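Local coordinates for protein ornithine cyclodeaminase (Methanococcus maripaludis S2, PDB 3C2Q) that catalyses the NAD(+)-dependent conversion of L-ornithine to L-proline with release of ammonia, at residues T135-I147 / D273-S286. Sequence-based numbering, arbitrary orientation.
Sequences TGGIAIVGGPAII and DKKMVIMLSTLLHS
G137 O is gripped by two backbone donors at once, K275 N at 2.8 Å and M276 N at 3.3 Å, where strands 138-142 and 276-280 come together as the central parallel pair of a Rossmann fold. Further along, A139 and V141 each give their N-H to one residue of the partner strand and their C=O to another; the shortest of these bonds joins L280 N to V141 O at 2.7 Å. G136, with its positive phi, brings its CA against K275 CG, where a CB would collide. On one side of the sheet I138, I140, M276, I278 and L280 form an apolar layer. I140 bends at chi2 (-58°), which swings CD1 back over I278 CB, while its CG2 meets L280 CD1 at 3.7 Å. I146 crosses L280 at about a right angle and lays CD1 on its CB; helices 112-133 and 327-342 cover this face. On the other side, little A139 leaves room for K274 CG, and V141 CG2 touches V277 CG1. Glycine suits position 143, since a CB would strike S281 O. The loop after 276-280 leads into residues T282, L284 and H285, which probably bind NAD(+). T282 caps the following helix: with OG1 anti to its own backbone N (chi1 171°), the hydroxyl oxygen accepts from H285 N at 3.1 Å.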
loop_
_atom_site.group_PDB
_atom_site.type_symbol
_atom_site.label_atom_id
_atom_site.label_comp_id
_atom_site.label_asym_id
_atom_site.label_seq_id
_atom_site.Cartn_x
_atom_site.Cartn_y
_atom_site.Cartn_z
ATOM N N THR B 135 8.319 -36.905 9.727
ATOM C CA THR B 135 7.361 -36.462 8.711
ATOM C C THR B 135 6.714 -35.127 9.117
ATOM O O THR B 135 6.744 -34.754 10.299
ATOM C CB THR B 135 6.248 -37.503 8.489
ATOM O OG1 THR B 135 5.405 -37.545 9.646
ATOM C CG2 THR B 135 6.832 -38.906 8.194
ATOM N N GLY B 136 6.114 -34.433 8.145
ATOM C CA GLY B 136 5.498 -33.109 8.397
ATOM C C GLY B 136 6.530 -31.989 8.324
ATOM O O GLY B 136 7.236 -31.836 7.334
ATOM N N GLY B 137 6.652 -31.211 9.381
ATOM C CA GLY B 137 7.663 -30.189 9.361
ATOM C C GLY B 137 7.207 -28.917 8.652
ATOM O O GLY B 137 6.032 -28.731 8.369
ATOM N N ILE B 138 8.154 -28.025 8.422
ATOM C CA ILE B 138 7.851 -26.649 8.009
ATOM C C ILE B 138 8.593 -26.356 6.722
ATOM O O ILE B 138 9.778 -26.668 6.606
ATOM C CB ILE B 138 8.311 -25.616 9.087
ATOM C CG1 ILE B 138 7.574 -25.866 10.410
ATOM C CG2 ILE B 138 8.124 -24.133 8.554
ATOM C CD1 ILE B 138 8.017 -24.964 11.604
ATOM N N ALA B 139 7.902 -25.747 5.758
ATOM C CA ALA B 139 8.589 -25.192 4.595
ATOM C C ALA B 139 8.532 -23.655 4.638
ATOM O O ALA B 139 7.530 -23.071 5.090
ATOM C CB ALA B 139 7.962 -25.701 3.283
ATOM N N ILE B 140 9.600 -23.030 4.157
ATOM C CA ILE B 140 9.674 -21.564 4.004
ATOM C C ILE B 140 9.625 -21.239 2.544
ATOM O O ILE B 140 10.326 -21.863 1.710
ATOM C CB ILE B 140 11.010 -20.971 4.578
ATOM C CG1 ILE B 140 11.152 -21.244 6.081
ATOM C CG2 ILE B 140 11.170 -19.463 4.243
ATOM C CD1 ILE B 140 10.018 -20.707 6.984
ATOM N N VAL B 141 8.819 -20.239 2.224
ATOM C CA VAL B 141 8.782 -19.706 0.883
ATOM C C VAL B 141 9.295 -18.275 1.043
ATOM O O VAL B 141 8.762 -17.527 1.867
ATOM C CB VAL B 141 7.312 -19.739 0.339
ATOM C CG1 VAL B 141 7.215 -19.140 -1.020
ATOM C CG2 VAL B 141 6.777 -21.187 0.296
ATOM N N GLY B 142 10.314 -17.876 0.282
ATOM C CA GLY B 142 10.922 -16.583 0.594
ATOM C C GLY B 142 11.383 -15.761 -0.587
ATOM O O GLY B 142 11.743 -16.321 -1.638
ATOM N N GLY B 143 11.347 -14.439 -0.438
ATOM C CA GLY B 143 11.879 -13.544 -1.473
ATOM C C GLY B 143 13.108 -12.806 -0.968
ATOM O O GLY B 143 13.405 -12.834 0.232
ATOM N N PRO B 144 13.815 -12.121 -1.868
ATOM C CA PRO B 144 15.078 -11.499 -1.495
ATOM C C PRO B 144 14.970 -10.379 -0.458
ATOM O O PRO B 144 15.988 -10.023 0.134
ATOM C CB PRO B 144 15.599 -10.938 -2.828
ATOM C CG PRO B 144 14.367 -10.728 -3.669
ATOM C CD PRO B 144 13.486 -11.890 -3.296
ATOM N N ALA B 145 13.765 -9.837 -0.215
ATOM C CA ALA B 145 13.625 -8.830 0.839
ATOM C C ALA B 145 14.007 -9.326 2.215
ATOM O O ALA B 145 14.354 -8.525 3.100
ATOM C CB ALA B 145 12.186 -8.218 0.872
ATOM N N ILE B 146 13.937 -10.641 2.420
ATOM C CA ILE B 146 14.415 -11.248 3.655
ATOM C C ILE B 146 15.840 -10.777 3.874
ATOM O O ILE B 146 16.207 -10.410 4.991
ATOM C CB ILE B 146 14.406 -12.802 3.586
ATOM C CG1 ILE B 146 12.958 -13.334 3.587
ATOM C CG2 ILE B 146 15.177 -13.417 4.798
ATOM C CD1 ILE B 146 12.906 -14.808 3.100
ATOM N N ILE B 147 16.639 -10.794 2.801
ATOM C CA ILE B 147 18.060 -10.436 2.900
ATOM C C ILE B 147 18.237 -8.924 2.983
ATOM O O ILE B 147 18.960 -8.404 3.863
ATOM C CB ILE B 147 18.929 -11.002 1.707
ATOM C CG1 ILE B 147 18.606 -12.473 1.428
ATOM C CG2 ILE B 147 20.437 -10.829 2.021
ATOM C CD1 ILE B 147 18.691 -13.421 2.694
ATOM N N ASP B 273 3.389 -32.385 1.790
ATOM C CA ASP B 273 3.435 -33.194 3.013
ATOM C C ASP B 273 3.833 -32.416 4.290
ATOM O O ASP B 273 4.011 -33.004 5.366
ATOM C CB ASP B 273 4.359 -34.399 2.802
ATOM C CG ASP B 273 5.816 -33.996 2.535
ATOM O OD1 ASP B 273 6.107 -32.803 2.246
ATOM O OD2 ASP B 273 6.692 -34.893 2.606
ATOM N N LYS B 274 3.987 -31.095 4.170
ATOM C CA LYS B 274 4.396 -30.272 5.308
ATOM C C LYS B 274 3.224 -30.023 6.269
ATOM O O LYS B 274 2.051 -30.059 5.872
ATOM C CB LYS B 274 4.965 -28.927 4.792
ATOM C CG LYS B 274 6.182 -29.095 3.889
ATOM C CD LYS B 274 7.379 -29.648 4.709
ATOM C CE LYS B 274 8.603 -29.936 3.818
ATOM N NZ LYS B 274 8.454 -31.238 3.108
ATOM N N LYS B 275 3.532 -29.754 7.527
ATOM C CA LYS B 275 2.506 -29.326 8.495
ATOM C C LYS B 275 2.237 -27.804 8.472
ATOM O O LYS B 275 1.161 -27.358 8.845
ATOM C CB LYS B 275 2.911 -29.726 9.912
ATOM C CG LYS B 275 2.884 -31.242 10.154
ATOM C CD LYS B 275 1.470 -31.760 10.248
ATOM C CE LYS B 275 1.045 -31.874 11.716
ATOM N NZ LYS B 275 1.302 -33.258 12.289
HETATM N N MSE B 276 3.227 -27.034 8.042
HETATM C CA MSE B 276 3.117 -25.565 8.014
HETATM C C MSE B 276 3.966 -24.982 6.899
HETATM O O MSE B 276 5.070 -25.468 6.623
HETATM C CB MSE B 276 3.556 -24.960 9.350
HETATM C CG MSE B 276 3.503 -23.407 9.419
HETATM SE SE MSE B 276 4.058 -22.854 11.254
HETATM C CE MSE B 276 2.733 -21.499 11.674
ATOM N N VAL B 277 3.459 -23.922 6.270
ATOM C CA VAL B 277 4.229 -23.214 5.256
ATOM C C VAL B 277 4.229 -21.743 5.653
ATOM O O VAL B 277 3.171 -21.184 5.925
ATOM C CB VAL B 277 3.641 -23.361 3.861
ATOM C CG1 VAL B 277 4.440 -22.447 2.862
ATOM C CG2 VAL B 277 3.684 -24.847 3.410
ATOM N N ILE B 278 5.412 -21.161 5.790
ATOM C CA ILE B 278 5.531 -19.746 6.124
ATOM C C ILE B 278 6.085 -19.009 4.905
ATOM O O ILE B 278 7.173 -19.332 4.419
ATOM C CB ILE B 278 6.454 -19.485 7.326
ATOM C CG1 ILE B 278 5.951 -20.242 8.556
ATOM C CG2 ILE B 278 6.505 -17.953 7.609
ATOM C CD1 ILE B 278 6.836 -20.147 9.794
HETATM N N MSE B 279 5.326 -18.038 4.408
HETATM C CA MSE B 279 5.683 -17.323 3.186
HETATM C C MSE B 279 6.195 -15.963 3.605
HETATM O O MSE B 279 5.498 -15.272 4.357
HETATM C CB MSE B 279 4.447 -17.133 2.307
HETATM C CG MSE B 279 3.845 -18.452 1.848
HETATM SE SE MSE B 279 1.934 -18.160 1.470
HETATM C CE MSE B 279 1.660 -19.993 0.740
ATOM N N LEU B 280 7.404 -15.589 3.149
ATOM C CA LEU B 280 8.080 -14.379 3.651
ATOM C C LEU B 280 8.414 -13.418 2.504
ATOM O O LEU B 280 9.337 -13.670 1.727
ATOM C CB LEU B 280 9.385 -14.743 4.384
ATOM C CG LEU B 280 9.309 -15.716 5.576
ATOM C CD1 LEU B 280 10.681 -16.255 6.017
ATOM C CD2 LEU B 280 8.627 -14.950 6.710
ATOM N N SER B 281 7.643 -12.333 2.393
ATOM C CA SER B 281 7.963 -11.259 1.445
ATOM C C SER B 281 8.176 -11.707 -0.014
ATOM O O SER B 281 9.223 -11.422 -0.630
ATOM C CB SER B 281 9.219 -10.509 1.938
ATOM O OG SER B 281 9.237 -9.236 1.347
ATOM N N THR B 282 7.179 -12.382 -0.586
ATOM C CA THR B 282 7.266 -12.766 -1.971
ATOM C C THR B 282 5.866 -12.999 -2.502
ATOM O O THR B 282 5.196 -13.927 -2.097
ATOM C CB THR B 282 8.175 -14.017 -2.237
ATOM O OG1 THR B 282 8.003 -14.413 -3.603
ATOM C CG2 THR B 282 7.877 -15.189 -1.290
ATOM N N LEU B 283 5.417 -12.111 -3.361
ATOM C CA LEU B 283 4.120 -12.261 -4.008
ATOM C C LEU B 283 4.122 -13.484 -4.916
ATOM O O LEU B 283 3.240 -14.321 -4.817
ATOM C CB LEU B 283 3.806 -11.014 -4.828
ATOM C CG LEU B 283 2.474 -11.067 -5.608
ATOM C CD1 LEU B 283 1.336 -11.441 -4.713
ATOM C CD2 LEU B 283 2.266 -9.653 -6.196
ATOM N N LEU B 284 5.126 -13.564 -5.797
ATOM C CA LEU B 284 5.220 -14.621 -6.788
ATOM C C LEU B 284 5.170 -16.010 -6.157
ATOM O O LEU B 284 4.335 -16.864 -6.537
ATOM C CB LEU B 284 6.533 -14.484 -7.605
ATOM C CG LEU B 284 6.847 -15.666 -8.580
ATOM C CD1 LEU B 284 5.782 -15.780 -9.618
ATOM C CD2 LEU B 284 8.270 -15.554 -9.223
ATOM N N HIS B 285 6.060 -16.243 -5.196
ATOM C CA HIS B 285 6.141 -17.540 -4.559
ATOM C C HIS B 285 5.028 -17.830 -3.574
ATOM O O HIS B 285 4.671 -19.008 -3.408
ATOM C CB HIS B 285 7.501 -17.772 -3.883
ATOM C CG HIS B 285 8.581 -18.173 -4.828
ATOM N ND1 HIS B 285 9.239 -17.272 -5.632
ATOM C CD2 HIS B 285 9.138 -19.378 -5.082
ATOM C CE1 HIS B 285 10.137 -17.903 -6.360
ATOM N NE2 HIS B 285 10.106 -19.178 -6.037
ATOM N N SER B 286 4.474 -16.818 -2.921
ATOM C CA SER B 286 3.322 -17.039 -2.026
ATOM C C SER B 286 2.148 -17.627 -2.828
ATOM O O SER B 286 1.567 -18.660 -2.468
ATOM C CB SER B 286 2.863 -15.732 -1.350
ATOM O OG SER B 286 3.795 -15.344 -0.349
HETATM O O HOH W 1 8.695 -33.005 5.605
HETATM O O HOH W 2 11.265 -10.127 -1.721
#